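Local structure of CRISPR-associated protein CasA/Cse1 (4AN8) at residues 30-35 against 93-98; 285-288 against 292-295; 309-312 against 317-320. The protein probably acts as a subunit of the type I-E Cascade ribonucleoprotein complex, taking part in selection of foreign DNA during CRISPR-based adaptive immunity. All coordinates share one frame; numbering follows the deposited sequence. Where two conformers were deposited one is given.

Contact 1: 30-35 against 93-98; sequences VGIGEA and DYLNRF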
loop_
_atom_site.group_PDB
_atom_site.type_symbol
_atom_site.label_atom_id
_atom_site.label_comp_id
_atom_site.label_asym_id
_atom_site.label_seq_id
_atom_site.Cartn_x
_atom_site.Cartn_y
_atom_site.Cartn_z
ATOM N N VAL A 30 -15.919 14.939 3.920
ATOM C CA VAL A 30 -17.146 14.602 3.246
ATOM C C VAL A 30 -17.552 13.165 3.595
ATOM O O VAL A 30 -16.763 12.399 4.186
ATOM C CB VAL A 30 -16.955 14.724 1.713
ATOM C CG1 VAL A 30 -16.512 16.156 1.353
ATOM C CG2 VAL A 30 -15.946 13.682 1.201
ATOM N N GLY A 31 -18.786 12.816 3.256
ATOM C CA GLY A 31 -19.277 11.469 3.441
ATOM C C GLY A 31 -19.117 10.723 2.135
ATOM O O GLY A 31 -18.661 11.300 1.134
ATOM N N ILE A 32 -19.479 9.444 2.138
ATOM C CA ILE A 32 -19.309 8.595 0.972
ATOM C C ILE A 32 -20.104 9.109 -0.224
ATOM O O ILE A 32 -19.606 9.092 -1.344
ATOM C CB ILE A 32 -19.712 7.148 1.300
ATOM C CG1 ILE A 32 -18.694 6.525 2.267
ATOM C CG2 ILE A 32 -19.843 6.300 0.027
ATOM C CD1 ILE A 32 -19.172 5.225 2.896
ATOM N N GLY A 33 -21.338 9.570 -0.000
ATOM C CA GLY A 33 -22.154 10.063 -1.095
ATOM C C GLY A 33 -21.491 11.177 -1.905
ATOM O O GLY A 33 -21.348 11.086 -3.125
ATOM N N GLU A 34 -21.082 12.234 -1.220
ATOM C CA GLU A 34 -20.412 13.350 -1.861
ATOM C C GLU A 34 -19.062 12.956 -2.470
ATOM O O GLU A 34 -18.692 13.436 -3.540
ATOM C CB GLU A 34 -20.212 14.488 -0.864
ATOM C CG GLU A 34 -19.594 15.723 -1.480
ATOM C CD GLU A 34 -19.560 16.911 -0.535
ATOM O OE1 GLU A 34 -20.114 16.826 0.587
ATOM O OE2 GLU A 34 -18.974 17.948 -0.921
ATOM N N ALA A 35 -18.316 12.103 -1.783
ATOM C CA ALA A 35 -17.032 11.671 -2.292
ATOM C C ALA A 35 -17.196 11.036 -3.671
ATOM O O ALA A 35 -16.372 11.241 -4.541
ATOM C CB ALA A 35 -16.369 10.692 -1.322
ATOM N N ASP A 93 -29.272 4.962 -5.807
ATOM C CA ASP A 93 -30.098 3.809 -5.489
ATOM C C ASP A 93 -29.409 2.829 -4.531
ATOM O O ASP A 93 -29.981 2.433 -3.525
ATOM C CB ASP A 93 -30.559 3.091 -6.762
ATOM C CG ASP A 93 -31.544 3.923 -7.580
ATOM O OD1 ASP A 93 -32.155 4.871 -7.016
ATOM O OD2 ASP A 93 -31.705 3.627 -8.790
ATOM N N TYR A 94 -28.184 2.438 -4.854
ATOM C CA TYR A 94 -27.420 1.550 -3.990
ATOM C C TYR A 94 -27.263 2.119 -2.582
ATOM O O TYR A 94 -27.533 1.436 -1.602
ATOM C CB TYR A 94 -26.060 1.243 -4.616
ATOM C CG TYR A 94 -25.295 0.171 -3.884
ATOM C CD1 TYR A 94 -24.444 0.499 -2.828
ATOM C CD2 TYR A 94 -25.427 -1.167 -4.240
ATOM C CE1 TYR A 94 -23.750 -0.462 -2.149
ATOM C CE2 TYR A 94 -24.719 -2.145 -3.568
ATOM C CZ TYR A 94 -23.877 -1.780 -2.518
ATOM O OH TYR A 94 -23.174 -2.743 -1.829
ATOM N N LEU A 95 -26.875 3.386 -2.472
ATOM C CA LEU A 95 -26.705 4.010 -1.157
ATOM C C LEU A 95 -28.013 4.113 -0.336
ATOM O O LEU A 95 -28.018 3.984 0.898
ATOM C CB LEU A 95 -26.062 5.394 -1.316
ATOM C CG LEU A 95 -24.587 5.375 -1.750
ATOM C CD1 LEU A 95 -24.010 6.773 -1.788
ATOM C CD2 LEU A 95 -23.749 4.469 -0.827
ATOM N N ASN A 96 -29.125 4.355 -1.023
ATOM C CA ASN A 96 -30.425 4.399 -0.363
ATOM C C ASN A 96 -30.830 3.023 0.120
ATOM O O ASN A 96 -31.332 2.875 1.226
ATOM C CB ASN A 96 -31.487 4.987 -1.290
ATOM C CG ASN A 96 -31.256 6.458 -1.566
ATOM O OD1 ASN A 96 -30.755 7.189 -0.709
ATOM N ND2 ASN A 96 -31.608 6.899 -2.764
ATOM N N ARG A 97 -30.586 2.008 -0.699
ATOM C CA ARG A 97 -30.871 0.629 -0.294
ATOM C C ARG A 97 -30.055 0.141 0.924
ATOM O O ARG A 97 -30.570 -0.603 1.749
ATOM C CB ARG A 97 -30.674 -0.331 -1.471
ATOM C CG ARG A 97 -30.870 -1.804 -1.091
ATOM C CD ARG A 97 -30.594 -2.739 -2.264
ATOM N NE ARG A 97 -31.648 -2.636 -3.266
ATOM C CZ ARG A 97 -31.520 -3.021 -4.529
ATOM N NH1 ARG A 97 -30.367 -3.535 -4.939
ATOM N NH2 ARG A 97 -32.546 -2.896 -5.374
ATOM N N PHE A 98 -28.780 0.542 1.033
ATOM C CA PHE A 98 -27.940 0.036 2.128
ATOM C C PHE A 98 -27.652 1.048 3.229
ATOM O O PHE A 98 -26.957 0.752 4.192
ATOM C CB PHE A 98 -26.670 -0.643 1.584
ATOM C CG PHE A 98 -26.966 -1.899 0.811
ATOM C CD1 PHE A 98 -27.271 -3.079 1.480
ATOM C CD2 PHE A 98 -27.009 -1.884 -0.572
ATOM C CE1 PHE A 98 -27.587 -4.240 0.777
ATOM C CE2 PHE A 98 -27.319 -3.017 -1.279
ATOM C CZ PHE A 98 -27.612 -4.208 -0.598
#
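Leu95 reaches across to the first turn of helix 32-37 with both branches of its isobutyl group, a small instance of how one leucine can bridge two helices packed side chain to backbone. The interaction is entirely apolar. CD1 rests on the bare backbone of Gly33, 3.8 Å from its CA, while CD2 makes a looser approach to Ile32, with 4.4 Å between Leu95 CD2 and Ile32 CG2. With CG opposite the carbonyl carbon (chi1 -70°), the branched end is carried out from helix 88-98 toward helix 32-37. The nearest CA atoms, Gly33 CA and Leu95 CA, are 7.6 Å apart.

This is helix-to-helix packing in the large globular part of Cse1, where the start of one short helix meets the last turns of another; Ile32 also leans on Leu59 and Leu60 of helix 50-67.

No hydrogen bond crosses between 30-35 and 93-98. Gly31 is the N-cap of its helix, and its O accepts Ala35 N at 3.0 Å; the backbone of Ile32 and Gly33 also bonds to Leu13 and Ile14. On the other helix, Phe98 lays its CD2 over one face of the Tyr94 ring, 3.6 Å above its centre, and Tyr94 OH is hydrogen-bonded to Trp219 and Glu220.

Contact 2: 285-288 against 292-295; sequences RLDA and LLVL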
loop_
_atom_site.group_PDB
_atom_site.type_symbol
_atom_site.label_atom_id
_atom_site.label_comp_id
_atom_site.label_asym_id
_atom_site.label_seq_id
_atom_site.Cartn_x
_atom_site.Cartn_y
_atom_site.Cartn_z
ATOM N N ARG A 285 5.885 -11.800 -6.709
ATOM C CA ARG A 285 7.207 -12.076 -7.241
ATOM C C ARG A 285 7.587 -13.519 -6.870
ATOM O O ARG A 285 6.981 -14.115 -5.959
ATOM C CB ARG A 285 8.187 -11.074 -6.624
ATOM C CG ARG A 285 9.620 -11.273 -6.995
ATOM C CD ARG A 285 10.575 -10.875 -5.868
ATOM N NE ARG A 285 11.937 -11.282 -6.201
ATOM C CZ ARG A 285 12.966 -10.453 -6.327
ATOM N NH1 ARG A 285 12.813 -9.151 -6.115
ATOM N NH2 ARG A 285 14.156 -10.933 -6.655
ATOM N N LEU A 286 8.582 -14.084 -7.534
ATOM C CA LEU A 286 9.085 -15.402 -7.131
ATOM C C LEU A 286 10.249 -15.255 -6.154
ATOM O O LEU A 286 11.047 -14.334 -6.280
ATOM C CB LEU A 286 9.552 -16.207 -8.345
ATOM C CG LEU A 286 8.459 -16.642 -9.334
ATOM C CD1 LEU A 286 9.037 -17.512 -10.428
ATOM C CD2 LEU A 286 7.335 -17.365 -8.602
ATOM N N ASP A 287 10.347 -16.148 -5.175
ATOM C CA ASP A 287 11.564 -16.206 -4.368
ATOM C C ASP A 287 12.588 -17.093 -5.082
ATOM O O ASP A 287 12.342 -17.564 -6.199
ATOM C CB ASP A 287 11.294 -16.709 -2.943
ATOM C CG ASP A 287 10.931 -18.180 -2.898
ATOM O OD1 ASP A 287 11.118 -18.874 -3.921
ATOM O OD2 ASP A 287 10.464 -18.643 -1.832
ATOM N N ALA A 288 13.730 -17.324 -4.443
ATOM C CA ALA A 288 14.771 -18.133 -5.061
ATOM C C ALA A 288 14.313 -19.572 -5.327
ATOM O O ALA A 288 14.826 -20.222 -6.232
ATOM C CB ALA A 288 16.050 -18.100 -4.236
ATOM N N LEU A 292 5.701 -18.122 -4.917
ATOM C CA LEU A 292 5.119 -16.783 -5.081
ATOM C C LEU A 292 4.970 -16.046 -3.753
ATOM O O LEU A 292 4.372 -16.551 -2.804
ATOM C CB LEU A 292 3.770 -16.827 -5.806
ATOM C CG LEU A 292 3.842 -16.983 -7.329
ATOM C CD1 LEU A 292 2.472 -17.310 -7.896
ATOM C CD2 LEU A 292 4.405 -15.740 -7.977
ATOM N N LEU A 293 5.527 -14.842 -3.700
ATOM C CA LEU A 293 5.428 -13.997 -2.516
ATOM C C LEU A 293 4.844 -12.657 -2.935
ATOM O O LEU A 293 5.113 -12.180 -4.031
ATOM C CB LEU A 293 6.817 -13.773 -1.915
ATOM C CG LEU A 293 7.410 -14.820 -0.974
ATOM C CD1 LEU A 293 7.220 -16.228 -1.490
ATOM C CD2 LEU A 293 8.880 -14.533 -0.788
ATOM N N VAL A 294 4.071 -12.042 -2.050
ATOM C CA VAL A 294 3.560 -10.699 -2.286
ATOM C C VAL A 294 4.689 -9.668 -2.237
ATOM O O VAL A 294 5.634 -9.820 -1.468
ATOM C CB VAL A 294 2.453 -10.354 -1.271
ATOM C CG1 VAL A 294 1.293 -11.353 -1.407
ATOM C CG2 VAL A 294 2.996 -10.348 0.179
ATOM N N LEU A 295 4.628 -8.642 -3.080
ATOM C CA LEU A 295 5.550 -7.526 -2.917
ATOM C C LEU A 295 5.221 -6.834 -1.609
ATOM O O LEU A 295 4.059 -6.690 -1.225
ATOM C CB LEU A 295 5.512 -6.541 -4.084
ATOM C CG LEU A 295 6.595 -6.810 -5.127
ATOM C CD1 LEU A 295 6.331 -8.185 -5.783
ATOM C CD2 LEU A 295 6.645 -5.708 -6.156
#
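Arg285 and Leu293 form the hydrogen-bonded pair of a short antiparallel beta hairpin, made of strands 284-286 and 292-294, and they illustrate how two bonds can fix the register of a two-stranded ribbon. Arg285 N gives to Leu293 O at 2.8 Å, and Leu293 N returns the bond to Arg285 O at 2.8 Å, the second being the straighter (173° against 156°). Arg285 O also receives a CA-H contact from Leu292 CA, 3.4 Å away.

The apolar contacts divide between the two faces. Leu286 and Leu292, the non-hydrogen-bonded pair, share one face, where their side chains cross obliquely and Leu286 CD2 is pressed against Leu292 CD2 at 3.4 Å, tighter than usual for methyl groups. Arg285 and Leu293 point to the other face. There Leu295, just beyond the strand, sends its CD1 to within 3.5 Å of Arg285 CB, and Leu293 lies across Asp287, its CD2 3.9 Å from Asp287 CB.

Polar groups complete the account. Arg285, deposited in two conformers, pairs in one of them with Asp306 through NH1. Its turn is helped by a bond from Arg285 NE to Leu286 O at 3.2 Å, the acceptor lying in the guanidinium plane and the donor tilted 24° from the carbonyl plane. Asp287 OD1 accepts a hydrogen bond from the backbone N of Asn291 in the connecting turn.

Contact 3: 309-312 against 317-320; sequences AMLP and KVAA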
loop_
_atom_site.group_PDB
_atom_site.type_symbol
_atom_site.label_atom_id
_atom_site.label_comp_id
_atom_site.label_asym_id
_atom_site.label_seq_id
_atom_site.Cartn_x
_atom_site.Cartn_y
_atom_site.Cartn_z
ATOM N N ALA A 309 10.882 -7.837 -10.867
ATOM C CA ALA A 309 10.497 -9.144 -10.373
ATOM C C ALA A 309 8.970 -9.340 -10.304
ATOM O O ALA A 309 8.504 -10.473 -10.248
ATOM C CB ALA A 309 11.131 -9.421 -9.013
ATOM N N MET A 310 8.199 -8.262 -10.318
ATOM C CA MET A 310 6.746 -8.412 -10.290
ATOM C C MET A 310 6.180 -8.749 -11.690
ATOM O O MET A 310 5.060 -9.238 -11.811
ATOM C CB MET A 310 6.083 -7.155 -9.720
ATOM C CG MET A 310 6.125 -5.983 -10.657
ATOM S SD MET A 310 5.627 -4.445 -9.869
ATOM C CE MET A 310 5.844 -3.263 -11.193
ATOM N N LEU A 311 6.973 -8.467 -12.725
ATOM C CA LEU A 311 6.669 -8.800 -14.126
ATOM C C LEU A 311 6.528 -10.303 -14.414
ATOM O O LEU A 311 7.303 -11.130 -13.904
ATOM C CB LEU A 311 7.771 -8.253 -15.025
ATOM C CG LEU A 311 7.745 -6.783 -15.439
ATOM C CD1 LEU A 311 7.036 -5.912 -14.434
ATOM C CD2 LEU A 311 9.160 -6.301 -15.664
ATOM N N PRO A 312 5.525 -10.666 -15.226
ATOM C CA PRO A 312 5.349 -12.075 -15.630
ATOM C C PRO A 312 6.627 -12.676 -16.238
ATOM O O PRO A 312 6.994 -13.805 -15.900
ATOM C CB PRO A 312 4.228 -12.006 -16.680
ATOM C CG PRO A 312 3.434 -10.776 -16.308
ATOM C CD PRO A 312 4.451 -9.790 -15.734
ATOM N N LYS A 317 3.805 -11.309 -10.705
ATOM C CA LYS A 317 2.508 -10.760 -11.118
ATOM C C LYS A 317 2.321 -9.281 -10.778
ATOM O O LYS A 317 2.459 -8.872 -9.637
ATOM C CB LYS A 317 1.361 -11.582 -10.548
ATOM C CG LYS A 317 0.953 -12.701 -11.447
ATOM C CD LYS A 317 0.443 -13.856 -10.641
ATOM C CE LYS A 317 0.320 -15.092 -11.503
ATOM N NZ LYS A 317 0.121 -16.286 -10.647
ATOM N N VAL A 318 1.993 -8.495 -11.792
ATOM C CA VAL A 318 1.699 -7.084 -11.628
ATOM C C VAL A 318 0.379 -6.912 -10.868
ATOM O O VAL A 318 -0.520 -7.751 -10.947
ATOM C CB VAL A 318 1.613 -6.418 -12.997
ATOM C CG1 VAL A 318 1.420 -4.928 -12.865
ATOM C CG2 VAL A 318 2.879 -6.704 -13.787
ATOM N N ALA A 319 0.265 -5.854 -10.087
ATOM C CA ALA A 319 -1.015 -5.571 -9.450
ATOM C C ALA A 319 -2.025 -5.254 -10.558
ATOM O O ALA A 319 -1.682 -4.542 -11.524
ATOM C CB ALA A 319 -0.882 -4.380 -8.490
ATOM N N ALA A 320 -3.252 -5.771 -10.411
ATOM C CA ALA A 320 -4.331 -5.527 -11.378
ATOM C C ALA A 320 -4.650 -4.030 -11.551
ATOM O O ALA A 320 -4.866 -3.562 -12.681
ATOM C CB ALA A 320 -5.621 -6.340 -11.009
#
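The pyrrolidine ring of Pro312, puckered rather than truly flat, meets Val318 through its CD corner, and the two side chains cross at a slant with 4.0 Å between Pro312 CD and Val318 CG2. Neither segment contains an aromatic ring, so aliphatic groups and backbone polar atoms make up the contact. Val318 has CG1 opposite its backbone N (chi1 -175°), which leaves CG2 beside that N and facing the other segment. This one methyl serves three neighbours: besides touching the proline, Val318 CG2 lies 3.9 Å from Met310 O and, more loosely, 4.3 Å from Leu311 CD1.

Met310 O is the polar centre of the contact. Met310 O comes within 2.7 Å of Lys317 N and 3.2 Å of Val318 N, yet neither N-H is aimed well enough for a hydrogen bond, and no hydrogen bond joins the two segments. Met310 CB lies 4.0 Å from Lys317 O, and from there the thioether chain runs extended to pack on Leu295 and Phe192.

Outside partners pin the second segment: Lys317 is hydrogen-bonded through its backbone to Gln284, and Val318 O accepts Arg278 NH1. What results is an irregular loop that doubles back on itself between strand 292-294 and helix 320-333, ending at Ala319, the N-cap of that helix.

In the fold
Contacts 2 and 3 are neighbours, their centres about 10 Å apart, and the chain reaches contact 3 soon after leaving the hairpin of contact 2. Their side chains touch at the boundary: Leu295 CD2 packs on Met310 CB at 3.9 Å, and Leu292 CD1 lies 3.8 Å from Lys317 NZ, so the folded-back loop of 309-320 lies directly against the ribbon 285-295. Contact 1 is separate. Its centre is about 38 Å from that of contact 2, on the opposite side of the chain's centre, and about 34 Å from that of contact 3, with nearest atoms about 26 and 20 Å away respectively. All three belong to the Cse1 family region.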